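Local coordinates for uncharacterized protein (Listeria monocytogenes, PDB 3MAB) that is of unknown function but carries a TfoX C-terminal domain, a helical module whose clan relatives include helix-hairpin-helix proteins that often bind nucleic acid, at residues G13-L16 and E17-L20; A39-R42 and I43-N46; L70-A73 and K74-E77. The protein carries 2 engineered substitutions. All blocks are in the same frame, centred on the assembly; numbering follows the deposited sequence.

Contact 1: residues G13-L16 and E17-L20; sequences GKVL and EQDL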
ATOM      1  N   GLY B  13      -5.187   4.364  -7.100  1.00 16.52           N
ATOM      2  CA  GLY B  13      -5.444   5.682  -7.664  1.00 17.88           C
ATOM      3  C   GLY B  13      -6.912   5.966  -7.791  1.00 17.89           C
ATOM      4  O   GLY B  13      -7.755   5.123  -7.531  1.00 16.27           O
ATOM      5  N   LYS B  14      -7.229   7.170  -8.251  1.00 18.99           N
ATOM      6  CA  LYS B  14      -8.622   7.587  -8.197  0.50 18.79           C
ATOM      7  C   LYS B  14      -9.442   6.743  -9.181  1.00 17.85           C
ATOM      8  O   LYS B  14     -10.553   6.343  -8.878  1.00 18.44           O
ATOM      9  CB  LYS B  14      -8.751   9.099  -8.430  0.50 20.69           C
ATOM     10  CG  LYS B  14      -8.149   9.941  -7.299  0.50 22.58           C
ATOM     11  CD  LYS B  14      -6.618   9.883  -7.249  0.50 25.19           C
ATOM     12  CE  LYS B  14      -5.997  11.105  -6.600  0.50 26.98           C
ATOM     13  NZ  LYS B  14      -4.524  11.172  -6.868  0.50 27.68           N
ATOM     14  N   VAL B  15      -8.899   6.428 -10.327  1.00 17.01           N
ATOM     15  CA  VAL B  15      -9.598   5.671 -11.312  1.00 17.90           C
ATOM     16  C   VAL B  15      -9.829   4.202 -10.908  1.00 17.11           C
ATOM     17  O   VAL B  15     -10.904   3.606 -11.092  1.00 17.60           O
ATOM     18  CB  VAL B  15      -8.859   5.856 -12.643  1.00 20.52           C
ATOM     19  CG1 VAL B  15      -9.369   4.895 -13.645  1.00 22.29           C
ATOM     20  CG2 VAL B  15      -8.966   7.369 -13.117  1.00 21.60           C
ATOM     21  N   LEU B  16      -8.828   3.585 -10.328  1.00 15.90           N
ATOM     22  CA  LEU B  16      -9.034   2.246  -9.777  1.00 13.97           C
ATOM     23  C   LEU B  16     -10.070   2.250  -8.624  1.00 12.13           C
ATOM     24  O   LEU B  16     -10.866   1.325  -8.526  1.00 12.49           O
ATOM     25  CB  LEU B  16      -7.705   1.651  -9.311  1.00 12.71           C
ATOM     26  CG  LEU B  16      -7.694   0.244  -8.751  1.00 11.34           C
ATOM     27  CD1 LEU B  16      -8.409  -0.783  -9.690  1.00 15.20           C
ATOM     28  CD2 LEU B  16      -6.269  -0.225  -8.456  1.00 13.19           C
ATOM     29  N   GLU B  17     -10.055   3.287  -7.767  1.00 11.86           N
ATOM     30  CA  GLU B  17     -11.080   3.434  -6.735  1.00 11.44           C
ATOM     31  C   GLU B  17     -12.452   3.457  -7.445  1.00 11.47           C
ATOM     32  O   GLU B  17     -13.360   2.806  -6.999  1.00 10.01           O
ATOM     33  CB  GLU B  17     -10.882   4.711  -5.896  1.00 13.88           C
ATOM     34  CG  GLU B  17     -12.112   5.066  -4.981  1.00 13.82           C
ATOM     35  CD  GLU B  17     -11.861   6.241  -4.085  1.00 23.36           C
ATOM     36  OE1 GLU B  17     -11.748   7.347  -4.604  1.00 28.41           O
ATOM     37  OE2 GLU B  17     -11.682   6.033  -2.871  1.00 28.78           O
ATOM     38  N   GLN B  18     -12.621   4.256  -8.507  1.00 12.24           N
ATOM     39  CA  GLN B  18     -13.903   4.360  -9.212  1.00 12.51           C
ATOM     40  C   GLN B  18     -14.276   3.005  -9.790  1.00 11.68           C
ATOM     41  O   GLN B  18     -15.422   2.606  -9.748  1.00 12.97           O
ATOM     42  CB  GLN B  18     -13.846   5.415 -10.314  1.00 13.98           C
ATOM     43  CG  GLN B  18     -13.743   6.775  -9.788  1.00 16.01           C
ATOM     44  CD  GLN B  18     -13.392   7.818 -10.832  1.00 22.94           C
ATOM     45  OE1 GLN B  18     -12.720   7.543 -11.860  1.00 25.41           O
ATOM     46  NE2 GLN B  18     -13.815   9.041 -10.563  1.00 27.49           N
ATOM     47  N   ASP B  19     -13.305   2.295 -10.345  1.00 12.66           N
ATOM     48  CA  ASP B  19     -13.600   0.952 -10.938  1.00 15.10           C
ATOM     49  C   ASP B  19     -14.055  -0.046  -9.865  1.00 11.40           C
ATOM     50  O   ASP B  19     -15.004  -0.800 -10.077  1.00 13.52           O
ATOM     51  CB  ASP B  19     -12.378   0.392 -11.691  1.00 16.86           C
ATOM     52  CG  ASP B  19     -12.072   1.189 -12.969  1.00 24.51           C
ATOM     53  OD1 ASP B  19     -12.960   1.909 -13.502  1.00 25.34           O
ATOM     54  OD2 ASP B  19     -10.911   1.062 -13.438  1.00 32.14           O
ATOM     55  N   LEU B  20     -13.401   0.020  -8.700  1.00 10.72           N
ATOM     56  CA  LEU B  20     -13.795  -0.831  -7.610  1.00  9.32           C
ATOM     57  C   LEU B  20     -15.259  -0.521  -7.194  1.00  9.62           C
ATOM     58  O   LEU B  20     -16.052  -1.411  -7.033  1.00 10.16           O
ATOM     59  CB  LEU B  20     -12.857  -0.688  -6.442  1.00  9.01           C
ATOM     60  CG  LEU B  20     -11.524  -1.424  -6.557  1.00  9.22           C
ATOM     61  CD1 LEU B  20     -10.608  -0.880  -5.460  1.00 11.31           C
ATOM     62  CD2 LEU B  20     -11.674  -2.948  -6.444  1.00 10.93           C
TER
HETATM   63  O   HOH W   1     -12.050   8.255  -7.126  1.00 29.95           O
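Backbone bonding joins Gly13-Leu16 to Glu17-Leu20: four successive i to i+4 hydrogen bonds run from Glu17 N to Gly13 O (3.0 Å), Gln18 N to Lys14 O, Asp19 N to Val15 O (2.8 Å) and Leu20 N to Leu16 O. The first is nearly straight at hydrogen and acceptor alike, with an N-H...O angle of 165°.

Water adds a polar link. One molecule donates to Lys14 O and, at 2.7 Å, to Glu17 OE1, so Lys14 O receives both an amide and a water. The other carboxylate oxygen, Glu17 OE2, accepts from Ser7 N, so each oxygen of the group has a partner.

Van der Waals contact is slighter. The Val15 methyls meet polar ends, CG2 lying 4.0 Å from Gln18 OE1 and CG1 running beside the Asp19 carboxylate, with CG1 4.1 Å from OD2. Leu16 CD1 approaches Leu20 CG at 4.5 Å; with CG anti to its backbone N (chi1 -178°), Leu16 reaches Ile43 and Ala57, while Leu20 packs on Ala39 and Leu58.

With Gly13 as N-cap, these are the first two turns of an amphipathic alpha-helix, whose leucine face is laid against helices 28-46 and 52-63 of the TfoX C-terminal domain.

Contact 2: residues A39-R42 and I43-N46; sequences AFLR and IWEN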
ATOM      1  N   ALA B  39     -11.713  -9.157  -6.503  1.00  9.28           N
ATOM      2  CA  ALA B  39     -11.902  -7.746  -6.864  1.00  9.21           C
ATOM      3  C   ALA B  39     -11.461  -7.514  -8.317  1.00  8.49           C
ATOM      4  O   ALA B  39     -12.145  -6.859  -9.103  1.00  9.77           O
ATOM      5  CB  ALA B  39     -11.161  -6.868  -5.903  1.00 10.47           C
ATOM      6  N   PHE B  40     -10.333  -8.095  -8.680  1.00  7.16           N
ATOM      7  CA  PHE B  40      -9.831  -7.997 -10.046  1.00  8.29           C
ATOM      8  C   PHE B  40     -10.839  -8.577 -11.022  1.00  7.90           C
ATOM      9  O   PHE B  40     -11.113  -7.950 -12.028  1.00  9.35           O
ATOM     10  CB  PHE B  40      -8.476  -8.681 -10.229  1.00  9.49           C
ATOM     11  CG  PHE B  40      -7.946  -8.576 -11.598  1.00 10.13           C
ATOM     12  CD1 PHE B  40      -7.204  -7.481 -11.948  1.00  9.66           C
ATOM     13  CD2 PHE B  40      -8.185  -9.533 -12.570  1.00 11.07           C
ATOM     14  CE1 PHE B  40      -6.744  -7.309 -13.212  1.00 12.32           C
ATOM     15  CE2 PHE B  40      -7.685  -9.340 -13.861  1.00 13.97           C
ATOM     16  CZ  PHE B  40      -6.960  -8.229 -14.154  1.00 13.94           C
ATOM     17  N   LEU B  41     -11.402  -9.756 -10.742  1.00  9.29           N
ATOM     18  CA  LEU B  41     -12.342 -10.391 -11.662  1.00 10.23           C
ATOM     19  C   LEU B  41     -13.551  -9.462 -11.890  1.00 10.75           C
ATOM     20  O   LEU B  41     -14.122  -9.372 -12.986  1.00 11.70           O
ATOM     21  CB  LEU B  41     -12.803 -11.751 -11.146  1.00 11.23           C
ATOM     22  CG  LEU B  41     -11.827 -12.884 -11.344  1.00 12.80           C
ATOM     23  CD1 LEU B  41     -12.359 -14.095 -10.673  1.00 14.58           C
ATOM     24  CD2 LEU B  41     -11.500 -13.160 -12.823  1.00 18.20           C
ATOM     25  N   ARG B  42     -13.997  -8.854 -10.800  1.00  9.99           N
ATOM     26  CA  ARG B  42     -15.165  -7.974 -10.878  1.00 11.59           C
ATOM     27  C   ARG B  42     -14.903  -6.754 -11.791  1.00 12.15           C
ATOM     28  O   ARG B  42     -15.796  -6.355 -12.506  1.00 14.92           O
ATOM     29  CB  ARG B  42     -15.649  -7.594  -9.470  1.00 11.65           C
ATOM     30  CG  ARG B  42     -16.299  -8.786  -8.874  1.00 14.17           C
ATOM     31  CD  ARG B  42     -16.570  -8.857  -7.410  1.00 19.70           C
ATOM     32  NE  ARG B  42     -17.537  -7.875  -7.014  1.00 22.45           N
ATOM     33  CZ  ARG B  42     -18.066  -7.756  -5.793  1.00 22.77           C
ATOM     34  NH1 ARG B  42     -17.823  -8.623  -4.837  1.00 21.16           N
ATOM     35  NH2 ARG B  42     -18.874  -6.734  -5.535  1.00 21.92           N
ATOM     36  N   ILE B  43     -13.724  -6.169 -11.698  1.00 10.66           N
ATOM     37  CA  ILE B  43     -13.389  -5.041 -12.537  1.00 11.74           C
ATOM     38  C   ILE B  43     -13.110  -5.474 -13.965  1.00 12.14           C
ATOM     39  O   ILE B  43     -13.476  -4.772 -14.892  1.00 14.04           O
ATOM     40  CB  ILE B  43     -12.287  -4.120 -11.947  1.00 11.91           C
ATOM     41  CG1 ILE B  43     -10.942  -4.765 -11.711  1.00 15.87           C
ATOM     42  CG2 ILE B  43     -12.762  -3.580 -10.591  1.00 14.29           C
ATOM     43  CD1 ILE B  43      -9.793  -3.684 -11.283  1.00 17.44           C
ATOM     44  N   TRP B  44     -12.496  -6.645 -14.110  1.00 11.57           N
ATOM     45  CA  TRP B  44     -12.161  -7.219 -15.435  1.00 12.25           C
ATOM     46  C   TRP B  44     -13.390  -7.633 -16.203  1.00 14.13           C
ATOM     47  O   TRP B  44     -13.456  -7.445 -17.422  1.00 16.10           O
ATOM     48  CB  TRP B  44     -11.226  -8.362 -15.190  1.00 12.34           C
ATOM     49  CG  TRP B  44     -10.775  -9.115 -16.393  1.00 14.19           C
ATOM     50  CD1 TRP B  44      -9.745  -8.779 -17.196  1.00 17.26           C
ATOM     51  CD2 TRP B  44     -11.232 -10.413 -16.810  1.00 12.72           C
ATOM     52  NE1 TRP B  44      -9.535  -9.778 -18.110  1.00 15.43           N
ATOM     53  CE2 TRP B  44     -10.430 -10.794 -17.898  1.00 14.28           C
ATOM     54  CE3 TRP B  44     -12.208 -11.295 -16.343  1.00 16.84           C
ATOM     55  CZ2 TRP B  44     -10.607 -11.972 -18.561  1.00 15.46           C
ATOM     56  CZ3 TRP B  44     -12.398 -12.481 -16.999  1.00 19.37           C
ATOM     57  CH2 TRP B  44     -11.634 -12.796 -18.122  1.00 17.63           C
ATOM     58  N   GLU B  45     -14.411  -8.103 -15.504  1.00 13.75           N
ATOM     59  CA  GLU B  45     -15.686  -8.398 -16.109  1.00 17.14           C
ATOM     60  C   GLU B  45     -16.283  -7.111 -16.757  1.00 18.69           C
ATOM     61  O   GLU B  45     -16.902  -7.180 -17.810  1.00 21.16           O
ATOM     62  CB  GLU B  45     -16.634  -8.928 -15.035  1.00 18.96           C
ATOM     63  CG  GLU B  45     -18.068  -9.099 -15.525  1.00 23.37           C
ATOM     64  CD  GLU B  45     -18.975  -9.793 -14.534  1.00 24.97           C
ATOM     65  OE1 GLU B  45     -18.801  -9.603 -13.320  1.00 26.89           O
ATOM     66  OE2 GLU B  45     -19.901 -10.506 -14.992  1.00 33.23           O
ATOM     67  N   ASN B  46     -16.078  -5.954 -16.135  1.00 18.87           N
ATOM     68  CA  ASN B  46     -16.616  -4.654 -16.596  1.00 21.56           C
ATOM     69  C   ASN B  46     -15.721  -4.020 -17.649  1.00 21.67           C
ATOM     70  O   ASN B  46     -16.194  -3.230 -18.441  1.00 24.24           O
ATOM     71  CB  ASN B  46     -16.790  -3.704 -15.420  1.00 22.01           C
ATOM     72  CG  ASN B  46     -17.978  -4.068 -14.538  1.00 22.59           C
ATOM     73  OD1 ASN B  46     -18.860  -4.831 -14.964  1.00 27.32           O
ATOM     74  ND2 ASN B  46     -18.025  -3.502 -13.308  1.00 25.23           N
TER
HETATM   75  O   HOH W   2     -18.441  -7.102 -11.947  1.00 24.62           O
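Phe40 and Trp44, one helical turn apart, form the close-packed part of this contact. Phe40 CE2 comes obliquely to the tryptophan side chain, 3.9 Å from Trp44 CB and 4.0 Å from Trp44 CD1. The phenyl ring and the five-membered ring are turned only 25° apart, but their centroids are 5.4 Å distant and the offset leaves little overlap. Both side chains leave the helix with CG anti to the backbone N. Leu41 runs alongside the indole, its CD2 4.0 Å from Trp44 CE3. Beyond the segments Phe40 packs on Val50 and Leu85, Leu41 on Phe81 and Leu85, and Trp44 NE1 is hydrogen-bonded to Glu86. Ile43, also buried, tucks CG1 between its backbone N and carbonyl carbon (chi1 61°), and CG1 comes to 3.2 Å from Phe40 O.

Along the backbone Ile43 N, Trp44 N and Glu45 N bond to the carbonyls of Ala39, Phe40 and Leu41; the bond from Trp44 N to Phe40 O is 2.8 Å long.

The solvent side is looser. Arg42 O and Glu45 OE1 are joined through a water that donates to both, 2.8 Å from Arg42 O, whereas Arg42 directs its guanidinium to Glu38 and the Ala23 carbonyl. Asn46 N makes a weak i to i+3 bond to Ile43 O.

Such a division, with Ala39, Phe40, Leu41 and Ile43 facing neighbouring helices while Glu45 and Asn46 lie on the watery side, marks an amphipathic alpha-helix, here helix 28-46 packed between helices 14-22 and 72-85 of an all-helical TfoX C-terminal domain.

Contact 3: residues L70-A73 and K74-E77; sequences LDEA and KKIE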
ATOM      1  N   LEU B  70       5.674  -6.689  -2.749  1.00 15.51           N
ATOM      2  CA  LEU B  70       5.064  -7.987  -2.645  1.00 14.63           C
ATOM      3  C   LEU B  70       6.118  -9.086  -2.720  1.00 16.57           C
ATOM      4  O   LEU B  70       7.037  -8.985  -3.508  1.00 17.32           O
ATOM      5  CB  LEU B  70       4.016  -8.210  -3.746  1.00 14.09           C
ATOM      6  CG  LEU B  70       2.678  -7.456  -3.620  1.00 12.99           C
ATOM      7  CD1 LEU B  70       1.883  -7.475  -4.906  1.00 13.38           C
ATOM      8  CD2 LEU B  70       1.911  -8.064  -2.400  1.00 16.36           C
ATOM      9  N   ASP B  71       5.957 -10.119  -1.908  1.00 15.12           N
ATOM     10  CA  ASP B  71       6.881 -11.250  -1.998  1.00 15.88           C
ATOM     11  C   ASP B  71       6.846 -11.922  -3.345  1.00 14.41           C
ATOM     12  O   ASP B  71       5.830 -11.888  -4.069  1.00 14.60           O
ATOM     13  CB  ASP B  71       6.718 -12.223  -0.837  1.00 16.75           C
ATOM     14  CG  ASP B  71       5.378 -12.802  -0.746  1.00 21.51           C
ATOM     15  OD1 ASP B  71       5.090 -13.830  -1.390  1.00 25.02           O
ATOM     16  OD2 ASP B  71       4.515 -12.179  -0.087  1.00 29.44           O
ATOM     17  N   GLU B  72       7.942 -12.571  -3.699  1.00 16.11           N
ATOM     18  CA  GLU B  72       8.053 -13.130  -5.010  1.00 15.97           C
ATOM     19  C   GLU B  72       7.014 -14.226  -5.224  1.00 14.08           C
ATOM     20  O   GLU B  72       6.486 -14.383  -6.312  1.00 13.49           O
ATOM     21  CB  GLU B  72       9.425 -13.741  -5.188  1.00 18.09           C
ATOM     22  CG  GLU B  72       9.752 -14.078  -6.609  1.00 23.61           C
ATOM     23  CD  GLU B  72       9.832 -12.859  -7.478  1.00 29.21           C
ATOM     24  OE1 GLU B  72      10.394 -11.862  -6.956  1.00 35.48           O
ATOM     25  OE2 GLU B  72       9.351 -12.931  -8.645  1.00 32.24           O
ATOM     26  N   ALA B  73       6.740 -15.024  -4.183  1.00 14.15           N
ATOM     27  CA  ALA B  73       5.750 -16.090  -4.314  1.00 13.01           C
ATOM     28  C   ALA B  73       4.365 -15.546  -4.643  1.00 12.10           C
ATOM     29  O   ALA B  73       3.651 -16.087  -5.483  1.00 11.59           O
ATOM     30  CB  ALA B  73       5.702 -16.920  -3.101  1.00 16.56           C
ATOM     31  N   LYS B  74       3.986 -14.462  -4.015  1.00 11.95           N
ATOM     32  CA  LYS B  74       2.705 -13.850  -4.264  1.00 12.27           C
ATOM     33  C   LYS B  74       2.662 -13.278  -5.646  1.00 11.23           C
ATOM     34  O   LYS B  74       1.657 -13.433  -6.342  1.00 10.28           O
ATOM     35  CB  LYS B  74       2.406 -12.771  -3.238  1.00 11.82           C
ATOM     36  CG  LYS B  74       1.027 -12.095  -3.364  1.00 11.68           C
ATOM     37  CD  LYS B  74      -0.125 -13.017  -3.322  1.00 12.96           C
ATOM     38  CE  LYS B  74      -0.335 -13.624  -2.016  1.00 17.46           C
ATOM     39  NZ  LYS B  74      -1.464 -14.577  -2.105  1.00 20.56           N
ATOM     40  N   LYS B  75       3.730 -12.609  -6.082  1.00 11.06           N
ATOM     41  CA  LYS B  75       3.729 -12.063  -7.444  1.00 11.80           C
ATOM     42  C   LYS B  75       3.564 -13.176  -8.498  1.00 11.50           C
ATOM     43  O   LYS B  75       2.800 -13.020  -9.477  1.00 12.22           O
ATOM     44  CB  LYS B  75       4.996 -11.312  -7.733  1.00 14.00           C
ATOM     45  CG  LYS B  75       5.171 -10.028  -6.981  1.00 17.17           C
ATOM     46  CD  LYS B  75       6.481  -9.358  -7.455  1.00 22.97           C
ATOM     47  CE  LYS B  75       6.839  -8.175  -6.641  1.00 25.16           C
ATOM     48  NZ  LYS B  75       8.320  -8.091  -6.482  1.00 32.01           N
ATOM     49  N   ILE B  76       4.259 -14.306  -8.297  1.00 11.61           N
ATOM     50  CA  ILE B  76       4.136 -15.431  -9.212  1.00 12.76           C
ATOM     51  C   ILE B  76       2.741 -16.010  -9.174  1.00 11.06           C
ATOM     52  O   ILE B  76       2.184 -16.369 -10.214  1.00 12.18           O
ATOM     53  CB  ILE B  76       5.277 -16.459  -8.978  1.00 12.49           C
ATOM     54  CG1 ILE B  76       6.574 -15.838  -9.499  1.00 15.40           C
ATOM     55  CG2 ILE B  76       4.954 -17.810  -9.668  1.00 15.78           C
ATOM     56  CD1 ILE B  76       7.822 -16.555  -9.015  1.00 17.23           C
ATOM     57  N   GLU B  77       2.131 -16.128  -8.004  1.00 11.03           N
ATOM     58  CA  GLU B  77       0.768 -16.611  -7.860  1.00 11.86           C
ATOM     59  C   GLU B  77      -0.203 -15.735  -8.664  1.00 10.99           C
ATOM     60  O   GLU B  77      -1.104 -16.231  -9.403  1.00 11.29           O
ATOM     61  CB  GLU B  77       0.411 -16.640  -6.368  1.00 13.20           C
ATOM     62  CG  GLU B  77      -1.039 -17.011  -6.080  1.00 17.55           C
ATOM     63  CD  GLU B  77      -1.437 -16.811  -4.649  1.00 19.46           C
ATOM     64  OE1 GLU B  77      -0.599 -16.414  -3.824  1.00 20.99           O
ATOM     65  OE2 GLU B  77      -2.612 -17.095  -4.346  1.00 25.33           O
TER
HETATM   66  O   HOH W   3       9.938  -9.942  -5.372  1.00 44.74           O
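Lys74 meets Asp71 through its backbone: Lys74 N donates to Asp71 OD1 at 2.9 Å, reaching the oxygen from above the carboxylate plane, 43° out of it. Asp71 sets its CG between the backbone N and carbonyl carbon (chi1 60°), which turns the carboxylate back over the first turn, and OD1 also lies 3.4 Å from Lys74 CB. This is a classical Asp N-cap, opening helix 72-85 of the TfoX C-terminal domain; the negative cap would probably suit the positive end of the helix dipole. The Lys74 chain bends at chi2 and chi3, and its NZ forms a salt bridge with Glu77.

Lys75 N binds Asp71 O in a nearly straight bond (N-H...O angle 166°). Its side chain lies along Leu70, with CG 3.9 Å from Leu70 CB, and Lys75 NZ is linked to Glu72 OE1 through one water, the two charged atoms being 4.3 Å apart, too far for a direct salt bridge.

Ile76 N bonds to Glu72 O, and its CD1 sits 4.0 Å from both CG and OE2 of Glu72, the two side chains crossing at a slant.

Glu77 N donates to Ala73 O at 2.9 Å, while Glu77 OE2 makes a second salt bridge, to Lys37 of helix 28-46.

Contacts 1 and 2 meet directly, their centres 12 Å apart, where helix 14-22 lies against helix 28-46. Leu16 CD1 comes to 3.6 Å from Ile43 CD1, and Leu20 CD2 to 4.0 Å from Ala39 CB, so the apolar residues of one contact pack on those of the other. Contact 3 stands apart on the opposite side of the chain's centre, its centre about 23 Å from contact 1 and about 20 Å from contact 2, with nearest atoms about 11 and 10 Å away. Helix 52-63 bridges contacts 1 and 3, touching Leu16 and Leu20 as well as Leu70, Lys74 and Lys75, while contact 2 reaches helix 72-85 further along, at Phe81 and Leu85. All three belong to the TfoX C-terminal domain.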